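PDB 4S1P: SGNH hydrolase-type esterase domain-containing protein from Slackia heliotrinireducens DSM 20476, which is of unknown substrate but probably acts as an SGNH-type (GDSL-like) hydrolase or esterase. Local coordinates for residues 53-56 against 57-61; 16-19 against 20-23; 39-42 against 43-46; 69-73 against 74-78. One frame throughout, in Å; residues are numbered along the deposited sequence.

Contact 1: residues 53-56 against 57-61; sequences ALTQ and AALAN
Thr-55 and Leu-59 lie side by side on helix 50-61, one turn apart and pointing the same way, with Thr-55 CG2 4.2 Å from Leu-59 CD1. In Thr-55 chi1, measured to OG1, is -63°; this puts OG1 beside the backbone N and the methyl CG2 anti to it. Leu-59 has CG beside its own backbone N, and the branch therefore leans back along the helix: Leu-59 CG comes within 3.4 Å of Thr-55 O. Thr-55 O also accepts Leu-59 N at 3.0 Å, with an N-H...O angle of 161°; this backbone bond ties the two residues, while their methyls only graze.

Around the helix the pattern repeats with smaller groups. Ala-57 CB sits 3.4 Å from Ala-53 O, and Ala-58 N bonds to Leu-54 O at 2.9 Å. Gln-56 behaves differently: its extended chain runs away from residues 57-61, although Gln-56 O still receives Ala-60 N at 3.0 Å. The Thr-55 and Ala-58 side of the helix faces strand 4-10, where they touch Leu-9 and Leu-7, and Leu-59 packs on Trp-64.

The hydroxyl of the buried Thr-55 has His-44, His-34 and Asn-51 as partners. The chemistry therefore divides: regular i to i+4 bonds fix the helix backbone, the threonine methyl lies against Leu-59, and OG1 ties the helix to neighbouring polar groups.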
ATOM      1  N   ALA A  53       0.758  -4.006 -17.648  1.00 11.92           N
ATOM      2  CA  ALA A  53       1.820  -4.042 -18.615  1.00 11.97           C
ATOM      3  C   ALA A  53       3.095  -3.440 -18.027  1.00 11.18           C
ATOM      4  O   ALA A  53       4.208  -3.941 -18.279  1.00 12.74           O
ATOM      5  CB  ALA A  53       1.443  -3.297 -19.900  1.00 13.96           C
ATOM      6  N   LEU A  54       2.971  -2.299 -17.350  1.00 11.88           N
ATOM      7  CA  LEU A  54       4.118  -1.667 -16.719  1.00 11.91           C
ATOM      8  C   LEU A  54       4.770  -2.592 -15.709  1.00 12.02           C
ATOM      9  O   LEU A  54       5.994  -2.723 -15.677  1.00 12.70           O
ATOM     10  CB  LEU A  54       3.719  -0.375 -16.053  1.00 13.58           C
ATOM     11  CG  LEU A  54       3.417   0.792 -16.988  1.00 15.62           C
ATOM     12  CD1 LEU A  54       2.834   1.931 -16.160  1.00 17.13           C
ATOM     13  CD2 LEU A  54       4.660   1.230 -17.740  1.00 18.51           C
ATOM     14  N   THR A  55       3.975  -3.180 -14.836  1.00 11.51           N
ATOM     15  CA  THR A  55       4.518  -4.053 -13.800  1.00 11.94           C
ATOM     16  C   THR A  55       5.126  -5.318 -14.392  1.00 13.39           C
ATOM     17  O   THR A  55       6.233  -5.706 -13.989  1.00 12.86           O
ATOM     18  CB  THR A  55       3.461  -4.318 -12.735  1.00 12.43           C
ATOM     19  OG1 THR A  55       3.132  -3.069 -12.120  1.00 12.05           O
ATOM     20  CG2 THR A  55       3.921  -5.321 -11.706  1.00 13.65           C
ATOM     21  N   GLN A  56       4.465  -5.949 -15.364  1.00 13.16           N
ATOM     22  CA  GLN A  56       5.065  -7.097 -16.033  1.00 13.84           C
ATOM     23  C   GLN A  56       6.427  -6.712 -16.633  1.00 13.44           C
ATOM     24  O   GLN A  56       7.410  -7.441 -16.457  1.00 15.04           O
ATOM     25  CB  GLN A  56       4.122  -7.554 -17.140  1.00 14.44           C
ATOM     26  CG  GLN A  56       4.578  -8.767 -17.930  1.00 18.48           C
ATOM     27  CD  GLN A  56       3.641  -9.036 -19.105  1.00 22.09           C
ATOM     28  OE1 GLN A  56       3.397  -8.164 -19.963  1.00 26.15           O
ATOM     29  NE2 GLN A  56       3.080 -10.201 -19.128  1.00 27.91           N
ATOM     30  N   ALA A  57       6.490  -5.598 -17.366  1.00 12.43           N
ATOM     31  CA  ALA A  57       7.759  -5.181 -17.991  1.00 13.29           C
ATOM     32  C   ALA A  57       8.815  -4.886 -16.928  1.00 13.39           C
ATOM     33  O   ALA A  57       9.994  -5.262 -17.114  1.00 14.26           O
ATOM     34  CB  ALA A  57       7.574  -3.984 -18.881  1.00 14.50           C
ATOM     35  N   ALA A  58       8.402  -4.273 -15.787  1.00 13.39           N
ATOM     36  CA  ALA A  58       9.418  -3.875 -14.832  1.00 12.42           C
ATOM     37  C   ALA A  58      10.033  -5.112 -14.231  1.00 12.59           C
ATOM     38  O   ALA A  58      11.240  -5.143 -13.951  1.00 14.13           O
ATOM     39  CB  ALA A  58       8.802  -3.035 -13.753  1.00 12.74           C
ATOM     40  N   LEU A  59       9.211  -6.131 -13.949  1.00 13.71           N
ATOM     41  CA  LEU A  59       9.739  -7.347 -13.323  1.00 14.66           C
ATOM     42  C   LEU A  59      10.541  -8.182 -14.303  1.00 14.97           C
ATOM     43  O   LEU A  59      11.439  -8.933 -13.872  1.00 17.06           O
ATOM     44  CB  LEU A  59       8.620  -8.163 -12.704  1.00 15.35           C
ATOM     45  CG  LEU A  59       7.882  -7.498 -11.550  1.00 17.25           C
ATOM     46  CD1 LEU A  59       6.733  -8.351 -11.037  1.00 19.89           C
ATOM     47  CD2 LEU A  59       8.842  -7.147 -10.430  1.00 18.52           C
ATOM     48  N   ALA A  60      10.237  -8.077 -15.596  1.00 15.67           N
ATOM     49  CA  ALA A  60      10.991  -8.777 -16.622  1.00 17.21           C
ATOM     50  C   ALA A  60      12.296  -8.095 -17.013  1.00 17.18           C
ATOM     51  O   ALA A  60      13.247  -8.774 -17.412  1.00 20.65           O
ATOM     52  CB  ALA A  60      10.137  -8.984 -17.867  1.00 16.85           C
ATOM     53  N   ASN A  61      12.357  -6.764 -16.891  1.00 14.88           N
ATOM     54  CA  ASN A  61      13.397  -5.987 -17.507  1.00 15.62           C
ATOM     55  C   ASN A  61      14.356  -5.261 -16.567  1.00 16.13           C
ATOM     56  O   ASN A  61      15.445  -4.864 -16.965  1.00 16.79           O
ATOM     57  CB  ASN A  61      12.780  -4.938 -18.442  1.00 19.55           C
ATOM     58  CG  ASN A  61      12.007  -5.560 -19.590  1.00 19.91           C
ATOM     59  OD1 ASN A  61      11.983  -6.772 -19.774  1.00 23.72           O
ATOM     60  ND2 ASN A  61      11.321  -4.708 -20.333  1.00 25.49           N
TER

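Contact 2: residues 16-19 against 20-23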
ATOM      1  N   ALA A  16       0.094  10.551  -2.990  1.00 15.39           N
ATOM      2  CA  ALA A  16      -0.231  11.849  -2.367  1.00 17.27           C
ATOM      3  C   ALA A  16       0.965  12.441  -1.620  1.00 15.59           C
ATOM      4  O   ALA A  16       1.779  11.727  -1.001  1.00 15.69           O
ATOM      5  CB  ALA A  16      -1.444  11.710  -1.412  1.00 18.27           C
ATOM      6  N   ASN A  17       1.032  13.780  -1.666  1.00 16.25           N
ATOM      7  CA  ASN A  17       2.005  14.524  -0.872  1.00 17.86           C
ATOM      8  C   ASN A  17       3.453  14.159  -1.130  1.00 16.97           C
ATOM      9  O   ASN A  17       4.287  14.224  -0.220  1.00 19.10           O
ATOM     10  CB  ASN A  17       1.695  14.410   0.611  1.00 17.34           C
ATOM     11  CG  ASN A  17       0.281  14.813   0.931  1.00 17.48           C
ATOM     12  OD1 ASN A  17      -0.122  15.941   0.621  1.00 25.41           O
ATOM     13  ND2 ASN A  17      -0.486  13.908   1.537  1.00 20.09           N
ATOM     14  N   HIS A  18       3.742  13.782  -2.382  1.00 16.76           N
ATOM     15  CA  HIS A  18       5.072  13.397  -2.790  1.00 18.55           C
ATOM     16  C   HIS A  18       5.687  12.328  -1.902  1.00 16.21           C
ATOM     17  O   HIS A  18       6.895  12.264  -1.696  1.00 16.70           O
ATOM     18  CB  HIS A  18       5.971  14.625  -2.785  1.00 21.14           C
ATOM     19  CG  HIS A  18       5.511  15.695  -3.736  1.00 26.65           C
ATOM     20  ND1 HIS A  18       5.827  15.682  -5.078  1.00 38.12           N
ATOM     21  CD2 HIS A  18       4.698  16.754  -3.551  1.00 34.36           C
ATOM     22  CE1 HIS A  18       5.268  16.724  -5.668  1.00 39.48           C
ATOM     23  NE2 HIS A  18       4.577  17.391  -4.761  1.00 40.01           N
HETATM   24  N   MSE A  19       4.844  11.428  -1.432  1.00 14.93           N
HETATM   25  CA  MSE A  19       5.349  10.408  -0.531  1.00 13.32           C
HETATM   26  C   MSE A  19       6.446   9.513  -1.145  1.00 13.21           C
HETATM   27  O   MSE A  19       7.410   9.227  -0.482  1.00 13.43           O
HETATM   28  CB  MSE A  19       4.199   9.604   0.053  1.00 14.52           C
HETATM   29  CG  MSE A  19       4.646   8.693   1.178  1.00 14.72           C
HETATM   30 SE   MSE A  19       5.316   6.927   0.600  0.65 15.88          SE
HETATM   31  CE  MSE A  19       3.590   6.026   0.614  1.00 14.30           C
ATOM     32  N   PRO A  20       6.315   9.090  -2.423  1.00 13.29           N
ATOM     33  CA  PRO A  20       7.386   8.269  -3.001  1.00 13.42           C
ATOM     34  C   PRO A  20       8.731   8.999  -2.998  1.00 14.16           C
ATOM     35  O   PRO A  20       9.755   8.372  -2.766  1.00 14.17           O
ATOM     36  CB  PRO A  20       6.865   7.954  -4.391  1.00 13.63           C
ATOM     37  CG  PRO A  20       5.374   7.958  -4.202  1.00 13.90           C
ATOM     38  CD  PRO A  20       5.149   9.153  -3.309  1.00 13.55           C
ATOM     39  N   ASP A  21       8.706  10.305  -3.281  1.00 15.67           N
ATOM     40  CA  ASP A  21       9.922  11.131  -3.247  1.00 16.59           C
ATOM     41  C   ASP A  21      10.514  11.163  -1.818  1.00 13.87           C
ATOM     42  O   ASP A  21      11.731  11.102  -1.628  1.00 15.41           O
ATOM     43  CB  ASP A  21       9.579  12.562  -3.670  1.00 19.33           C
ATOM     44  CG  ASP A  21       9.413  12.747  -5.170  1.00 27.08           C
ATOM     45  OD1 ASP A  21       9.769  11.874  -5.978  1.00 34.20           O
ATOM     46  OD2 ASP A  21       8.966  13.857  -5.552  1.00 38.86           O
HETATM   47  N   MSE A  22       9.649  11.259  -0.818  1.00 14.11           N
HETATM   48  CA  MSE A  22      10.078  11.236   0.578  1.00 14.62           C
HETATM   49  C   MSE A  22      10.728   9.912   0.902  1.00 14.61           C
HETATM   50  O   MSE A  22      11.788   9.834   1.521  1.00 17.52           O
HETATM   51  CB  MSE A  22       8.954  11.515   1.582  1.00 16.71           C
HETATM   52  CG  MSE A  22       8.413  12.919   1.469  1.00 19.33           C
HETATM   53 SE   MSE A  22       7.286  13.474   2.994  0.65 22.94          SE
HETATM   54  CE  MSE A  22       5.755  12.470   2.492  1.00 17.82           C
ATOM     55  N   LEU A  23      10.097   8.813   0.479  1.00 15.12           N
ATOM     56  CA  LEU A  23      10.668   7.515   0.748  1.00 15.20           C
ATOM     57  C   LEU A  23      12.034   7.347   0.049  1.00 14.31           C
ATOM     58  O   LEU A  23      12.979   6.801   0.644  1.00 17.52           O
ATOM     59  CB  LEU A  23       9.692   6.469   0.281  1.00 14.12           C
ATOM     60  CG  LEU A  23      10.077   5.005   0.472  1.00 16.37           C
ATOM     61  CD1 LEU A  23      10.315   4.728   1.945  1.00 17.07           C
ATOM     62  CD2 LEU A  23       8.990   4.103  -0.080  1.00 18.32           C
TER
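This is a local contact at the start of helix 19-27, where His-18, at the N-cap position, leads into the first turn, Met-19 to Met-22. It lies just after the short helix 12-15 in the parallel-sheet alpha/beta fold of SGNH hydrolases. Two i to i+4 bonds show that the helix is established: Met-22 N reaches His-18 O at 3.1 Å with an N-H...O angle of 158°, and Leu-23 N reaches Met-19 O at 2.9 Å. Both donors approach nearly along the C=O axis.

Residues 19 and 22 are selenomethionines whose side chains cross at about a right angle. Met-19 has CG anti to its backbone N (chi1 -170°), and two further bends set Met-19 SE 4.4 Å from Leu-23 CB, while the side chain also packs on Met-8, Ala-177 and Leu-180. Met-22 bends at chi3 so that Met-22 CE lies 3.5 Å from Asn-17 O and 4.1 Å from Met-19 CB. Pro-20 abuts Met-19, with Pro-20 CD 3.5 Å from Met-19 CB, and touches Val-31 and Val-33 of strand 29-35. Asn-17 is anchored outside the turn by ND2, bonded to Ser-173 OG and Pro-168 O.

On the exposed flank His-18 and Asp-21 run alongside each other, ring and carboxylate planes 19° apart, and Asp-21 OD2 stands near the ring plane, 3.7 Å from His-18 ND1.

Contact 3: residues 39-42 against 43-46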
ATOM      1  N   ALA A  39      -7.000   3.027  -8.589  1.00 17.92           N
ATOM      2  CA  ALA A  39      -6.506   1.701  -8.972  1.00 17.49           C
ATOM      3  C   ALA A  39      -6.613   0.665  -7.860  1.00 17.02           C
ATOM      4  O   ALA A  39      -6.453   0.973  -6.677  1.00 16.34           O
ATOM      5  CB  ALA A  39      -5.061   1.786  -9.437  1.00 18.12           C
ATOM      6  N   ARG A  40      -6.865  -0.569  -8.273  1.00 18.17           N
ATOM      7  CA  ARG A  40      -6.853  -1.748  -7.403  1.00 16.38           C
ATOM      8  C   ARG A  40      -5.650  -2.614  -7.762  1.00 14.17           C
ATOM      9  O   ARG A  40      -5.182  -2.614  -8.921  1.00 14.63           O
ATOM     10  CB  ARG A  40      -8.121  -2.603  -7.578  1.00 18.16           C
ATOM     11  CG  ARG A  40      -9.414  -1.912  -7.131  1.00 22.94           C
ATOM     12  CD  ARG A  40     -10.668  -2.660  -7.506  1.00 32.73           C
ATOM     13  NE  ARG A  40     -11.837  -1.811  -7.263  1.00 41.68           N
ATOM     14  CZ  ARG A  40     -12.838  -2.082  -6.425  1.00 48.73           C
ATOM     15  NH1 ARG A  40     -12.848  -3.191  -5.680  1.00 54.18           N
ATOM     16  NH2 ARG A  40     -13.844  -1.217  -6.312  1.00 51.57           N
ATOM     17  N   LEU A  41      -5.147  -3.354  -6.779  1.00 13.47           N
ATOM     18  CA  LEU A  41      -3.927  -4.159  -7.000  1.00 13.82           C
ATOM     19  C   LEU A  41      -4.085  -5.171  -8.120  1.00 13.51           C
ATOM     20  O   LEU A  41      -3.106  -5.453  -8.813  1.00 14.53           O
ATOM     21  CB  LEU A  41      -3.491  -4.921  -5.746  1.00 17.30           C
ATOM     22  CG  LEU A  41      -2.648  -4.171  -4.773  1.00 18.83           C
ATOM     23  CD1 LEU A  41      -2.413  -5.118  -3.587  1.00 18.36           C
ATOM     24  CD2 LEU A  41      -1.346  -3.634  -5.323  1.00 15.29           C
ATOM     25  N   ALA A  42      -5.306  -5.710  -8.304  1.00 13.54           N
ATOM     26  CA  ALA A  42      -5.523  -6.737  -9.311  1.00 14.35           C
ATOM     27  C   ALA A  42      -5.126  -6.255 -10.721  1.00 13.61           C
ATOM     28  O   ALA A  42      -4.826  -7.055 -11.589  1.00 15.88           O
ATOM     29  CB  ALA A  42      -6.963  -7.178  -9.306  1.00 16.59           C
ATOM     30  N   GLU A  43      -5.168  -4.933 -10.971  1.00 14.71           N
ATOM     31  CA  GLU A  43      -4.787  -4.422 -12.295  1.00 16.02           C
ATOM     32  C   GLU A  43      -3.383  -4.858 -12.666  1.00 14.52           C
ATOM     33  O   GLU A  43      -3.073  -5.117 -13.819  1.00 15.23           O
ATOM     34  CB  GLU A  43      -4.804  -2.885 -12.326  1.00 17.23           C
ATOM     35  CG  GLU A  43      -6.161  -2.315 -12.145  1.00 18.83           C
ATOM     36  CD  GLU A  43      -6.131  -0.805 -12.161  1.00 22.97           C
ATOM     37  OE1 GLU A  43      -5.162  -0.187 -12.725  1.00 20.65           O
ATOM     38  OE2 GLU A  43      -7.093  -0.279 -11.560  1.00 26.64           O
ATOM     39  N   HIS A  44      -2.511  -4.931 -11.671  1.00 13.27           N
ATOM     40  CA  HIS A  44      -1.124  -5.268 -11.935  1.00 13.15           C
ATOM     41  C   HIS A  44      -0.880  -6.709 -12.387  1.00 13.85           C
ATOM     42  O   HIS A  44       0.212  -7.012 -12.861  1.00 15.90           O
ATOM     43  CB  HIS A  44      -0.266  -4.939 -10.702  1.00 12.89           C
ATOM     44  CG  HIS A  44      -0.282  -3.502 -10.358  1.00 12.76           C
ATOM     45  ND1 HIS A  44       0.641  -2.616 -10.847  1.00 11.88           N
ATOM     46  CD2 HIS A  44      -1.144  -2.782  -9.608  1.00 12.97           C
ATOM     47  CE1 HIS A  44       0.350  -1.408 -10.408  1.00 11.99           C
ATOM     48  NE2 HIS A  44      -0.748  -1.479  -9.685  1.00 12.83           N
ATOM     49  N   LEU A  45      -1.894  -7.551 -12.213  1.00 13.61           N
ATOM     50  CA  LEU A  45      -1.840  -8.939 -12.623  1.00 16.20           C
ATOM     51  C   LEU A  45      -2.406  -9.134 -14.021  1.00 16.53           C
ATOM     52  O   LEU A  45      -2.386 -10.241 -14.548  1.00 19.16           O
ATOM     53  CB  LEU A  45      -2.578  -9.810 -11.624  1.00 19.12           C
ATOM     54  CG  LEU A  45      -1.843  -9.910 -10.278  1.00 20.15           C
ATOM     55  CD1 LEU A  45      -2.755 -10.593  -9.294  1.00 26.45           C
ATOM     56  CD2 LEU A  45      -0.506 -10.645 -10.392  1.00 22.92           C
ATOM     57  N   ASN A  46      -2.895  -8.049 -14.612  1.00 15.55           N
ATOM     58  CA  ASN A  46      -3.601  -8.113 -15.884  1.00 16.66           C
ATOM     59  C   ASN A  46      -2.865  -7.273 -16.928  1.00 14.86           C
ATOM     60  O   ASN A  46      -2.975  -6.043 -16.904  1.00 15.50           O
ATOM     61  CB  ASN A  46      -5.030  -7.621 -15.712  1.00 18.30           C
ATOM     62  CG  ASN A  46      -5.818  -7.650 -17.023  1.00 18.37           C
ATOM     63  OD1 ASN A  46      -5.291  -8.026 -18.064  1.00 18.60           O
ATOM     64  ND2 ASN A  46      -7.059  -7.211 -16.974  1.00 23.19           N
TER
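A 3-10 turn spanning 41-45, in the loop that joins strand 29-35 to helix 50-61, brings Glu-43 back against Ala-39 and Arg-40 and sets His-44 beside Leu-41. In this parallel-sheet SGNH fold it forms part of a crossover connection, and the side chain of Ala-39 is about 6 Å from a bound unknown ligand.

The i to i+3 spacing of successive bonds identifies the helix type. Glu-43 N donates to Arg-40 O at 3.1 Å, His-44 N to Leu-41 O at 3.0 Å, and Leu-45 N to Ala-42 O at 3.0 Å. In all three the donor stands above the carbonyl plane, by 59° in the last case, as the tight winding requires.

Glu-43 adds a weak side-chain bond to the turn. Its CG lies beside the backbone N (chi1 -65°) and the chain beyond is extended, directing the carboxylate to the preceding backbone: Glu-43 OE2 accepts the weak bond from Arg-40 N at 3.3 Å and lies 3.6 Å from Ala-39 CB. The other oxygen, OE1, makes a salt bridge to Arg-36 and also bonds to Asn-51 ND2, which would probably favour the charged carboxylate. Arg-40 runs past the carboxylate without reaching it (Arg-40 NE to Glu-43 OE2 6.6 Å) and packs on Glu-71 and Met-72.

His-44 is buried against Leu-90 of helix 80-96, with Thr-55 as the partner of its ND1. The opposite part of the ring meets the turn edge-on: His-44 CD2 is 3.4 Å from Leu-41 O, which lies in the ring plane.

Contact 4: residues 69-73 against 74-78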
HETATM    1  N   MSE A  69       3.226  -3.013  -2.240  1.00 10.78           N
HETATM    2  CA  MSE A  69       1.905  -3.240  -2.746  1.00 11.01           C
HETATM    3  C   MSE A  69       0.881  -2.540  -1.884  1.00 10.29           C
HETATM    4  O   MSE A  69       0.786  -2.827  -0.682  1.00 11.17           O
HETATM    5  CB  MSE A  69       1.574  -4.741  -2.756  1.00 11.70           C
HETATM    6  CG  MSE A  69       2.592  -5.540  -3.571  1.00 12.63           C
HETATM    7 SE   MSE A  69       2.506  -7.465  -3.240  0.65 14.25          SE
HETATM    8  CE  MSE A  69       3.050  -7.358  -1.345  1.00 14.95           C
ATOM      9  N   GLN A  70       0.112  -1.619  -2.485  1.00 10.87           N
ATOM     10  CA  GLN A  70      -0.936  -0.885  -1.772  1.00 11.57           C
ATOM     11  C   GLN A  70      -2.275  -1.052  -2.481  1.00 12.06           C
ATOM     12  O   GLN A  70      -2.409  -0.678  -3.632  1.00 13.09           O
ATOM     13  CB  GLN A  70      -0.567   0.611  -1.694  1.00 11.75           C
ATOM     14  CG  GLN A  70      -1.607   1.479  -0.989  1.00 12.89           C
ATOM     15  CD  GLN A  70      -2.293   2.446  -1.922  1.00 12.54           C
ATOM     16  OE1 GLN A  70      -1.646   3.199  -2.649  1.00 12.07           O
ATOM     17  NE2 GLN A  70      -3.614   2.432  -1.917  1.00 12.20           N
ATOM     18  N   GLU A  71      -3.254  -1.596  -1.744  1.00 12.23           N
ATOM     19  CA  GLU A  71      -4.573  -1.830  -2.267  1.00 12.38           C
ATOM     20  C   GLU A  71      -5.466  -0.603  -2.100  1.00 13.34           C
ATOM     21  O   GLU A  71      -5.274   0.223  -1.208  1.00 12.96           O
ATOM     22  CB  GLU A  71      -5.212  -3.007  -1.522  1.00 12.91           C
ATOM     23  CG  GLU A  71      -6.627  -3.432  -1.956  1.00 13.02           C
ATOM     24  CD  GLU A  71      -6.679  -3.895  -3.412  1.00 15.56           C
ATOM     25  OE1 GLU A  71      -6.510  -3.050  -4.330  1.00 15.01           O
ATOM     26  OE2 GLU A  71      -6.883  -5.118  -3.645  1.00 18.88           O
HETATM   27  N   MSE A  72      -6.453  -0.511  -2.985  1.00 13.18           N
HETATM   28  CA  MSE A  72      -7.554   0.447  -2.849  1.00 13.72           C
HETATM   29  C   MSE A  72      -7.983   0.455  -1.392  1.00 14.05           C
HETATM   30  O   MSE A  72      -8.114  -0.586  -0.766  1.00 13.87           O
HETATM   31  CB  MSE A  72      -8.653   0.044  -3.842  1.00 16.99           C
HETATM   32  CG  MSE A  72      -9.715   1.131  -4.034  1.00 19.16           C
HETATM   33 SE   MSE A  72     -11.130   0.898  -2.688  0.65 20.83          SE
HETATM   34  CE  MSE A  72     -11.832  -0.850  -3.258  1.00 27.98           C
ATOM     35  N   SER A  73      -8.245   1.652  -0.879  1.00 13.66           N
ATOM     36  CA  SER A  73      -8.241   1.917   0.555  1.00 15.98           C
ATOM     37  C   SER A  73      -9.237   1.155   1.410  1.00 14.83           C
ATOM     38  O   SER A  73      -8.983   0.987   2.592  1.00 16.49           O
ATOM     39  CB  SER A  73      -8.404   3.427   0.830  1.00 16.31           C
ATOM     40  OG  SER A  73      -9.621   3.885   0.322  1.00 18.80           O
ATOM     41  N   HIS A  74     -10.353   0.684   0.838  1.00 13.17           N
ATOM     42  CA  HIS A  74     -11.250  -0.191   1.603  1.00 14.07           C
ATOM     43  C   HIS A  74     -11.258  -1.628   1.119  1.00 14.74           C
ATOM     44  O   HIS A  74     -11.945  -2.496   1.711  1.00 15.72           O
ATOM     45  CB  HIS A  74     -12.680   0.357   1.713  1.00 14.83           C
ATOM     46  CG  HIS A  74     -13.396   0.523   0.416  1.00 15.33           C
ATOM     47  ND1 HIS A  74     -13.958  -0.538  -0.248  1.00 17.82           N
ATOM     48  CD2 HIS A  74     -13.759   1.635  -0.269  1.00 17.19           C
ATOM     49  CE1 HIS A  74     -14.605  -0.095  -1.314  1.00 19.34           C
ATOM     50  NE2 HIS A  74     -14.502   1.226  -1.348  1.00 18.53           N
ATOM     51  N   GLY A  75     -10.513  -1.879   0.042  1.00 12.85           N
ATOM     52  CA  GLY A  75     -10.506  -3.226  -0.548  1.00 12.35           C
ATOM     53  C   GLY A  75     -10.244  -4.383   0.376  1.00 13.48           C
ATOM     54  O   GLY A  75     -10.938  -5.402   0.322  1.00 14.33           O
ATOM     55  N   PRO A  76      -9.230  -4.288   1.235  1.00 12.99           N
ATOM     56  CA  PRO A  76      -8.986  -5.410   2.125  1.00 14.27           C
ATOM     57  C   PRO A  76     -10.156  -5.742   3.033  1.00 14.66           C
ATOM     58  O   PRO A  76     -10.294  -6.898   3.452  1.00 16.75           O
ATOM     59  CB  PRO A  76      -7.731  -4.987   2.898  1.00 13.90           C
ATOM     60  CG  PRO A  76      -7.084  -4.014   1.985  1.00 13.43           C
ATOM     61  CD  PRO A  76      -8.198  -3.255   1.368  1.00 12.89           C
ATOM     62  N   ALA A  77     -10.971  -4.739   3.344  1.00 14.49           N
ATOM     63  CA  ALA A  77     -12.187  -4.937   4.135  1.00 14.58           C
ATOM     64  C   ALA A  77     -13.388  -5.409   3.323  1.00 17.87           C
ATOM     65  O   ALA A  77     -14.149  -6.280   3.792  1.00 19.95           O
ATOM     66  CB  ALA A  77     -12.562  -3.686   4.921  1.00 15.85           C
ATOM     67  N   THR A  78     -13.620  -4.787   2.165  1.00 15.16           N
ATOM     68  CA  THR A  78     -14.839  -5.046   1.388  1.00 16.50           C
ATOM     69  C   THR A  78     -14.729  -6.184   0.326  1.00 17.49           C
ATOM     70  O   THR A  78     -15.738  -6.795  -0.026  1.00 20.03           O
ATOM     71  CB  THR A  78     -15.328  -3.766   0.743  1.00 18.42           C
ATOM     72  OG1 THR A  78     -14.313  -3.238  -0.123  1.00 18.28           O
ATOM     73  CG2 THR A  78     -15.697  -2.704   1.800  1.00 20.38           C
TER
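Met-72, a selenomethionine, folds over one face of the His-74 imidazole. Its CG is anti to the backbone N (chi1 -167°), and bends at chi2 and chi3 bring the selenium above the ring centre in a Met-aromatic contact: Met-72 SE is 3.6 Å from the His-74 ring centroid and 11° off the normal. The terminal methyl shares this face in a CH-pi contact, Met-72 CE lying 3.5 Å from His-74 CE1.

His-74 holds CG between its backbone N and carbonyl carbon (chi1 62°). In that rotamer His-74 ND1 can pair with Thr-78 OG1, 2.7 Å away in the ring plane; either atom could donate, and the bond should restrain the ring's rotation. The backbone beneath is a type I turn, closed by Gly-75 N to Met-72 O at 2.8 Å.

Glu-71 bends at chi2, sliding past Pro-76 with Glu-71 CG 3.7 Å from Pro-76 CD. Glu-71 OE1 accepts Met-72 N on the anti lone pair at 2.9 Å, and has Leu-41 as second partner. Ser-73 OG is hydrogen-bonded to Tyr-109 OH and to a bound molecule of unknown identity, probably from the crystallisation liquor.

The whole is a beta turn leading from strand 66-69 into helix 75-78, in a strand-end loop of the kind that lines the active-site cleft in SGNH hydrolases.

Contact 3 touches both contact 1 and contact 4. It meets contact 1 where His-44 ND1 lies 2.8 Å from Thr-55 OG1, a probable hydrogen bond, and contact 4 where Leu-41 N lies 2.8 Å from Glu-71 OE1, another probable one; Arg-40 NH1 also packs 3.5 Å from Met-72 CE. Contacts 1 and 4 do not touch, their nearest atoms being about 8 Å apart. Contact 2 stands apart, across the chain's centre from contact 4, with nearest atoms about 7 Å away. Contacts 2 and 4 both approach residues arranged like a Ser-His-Asp triad (Ser-12, His-167, Asp-164) without touching them, through the side chains of Asn-17 and Ser-73.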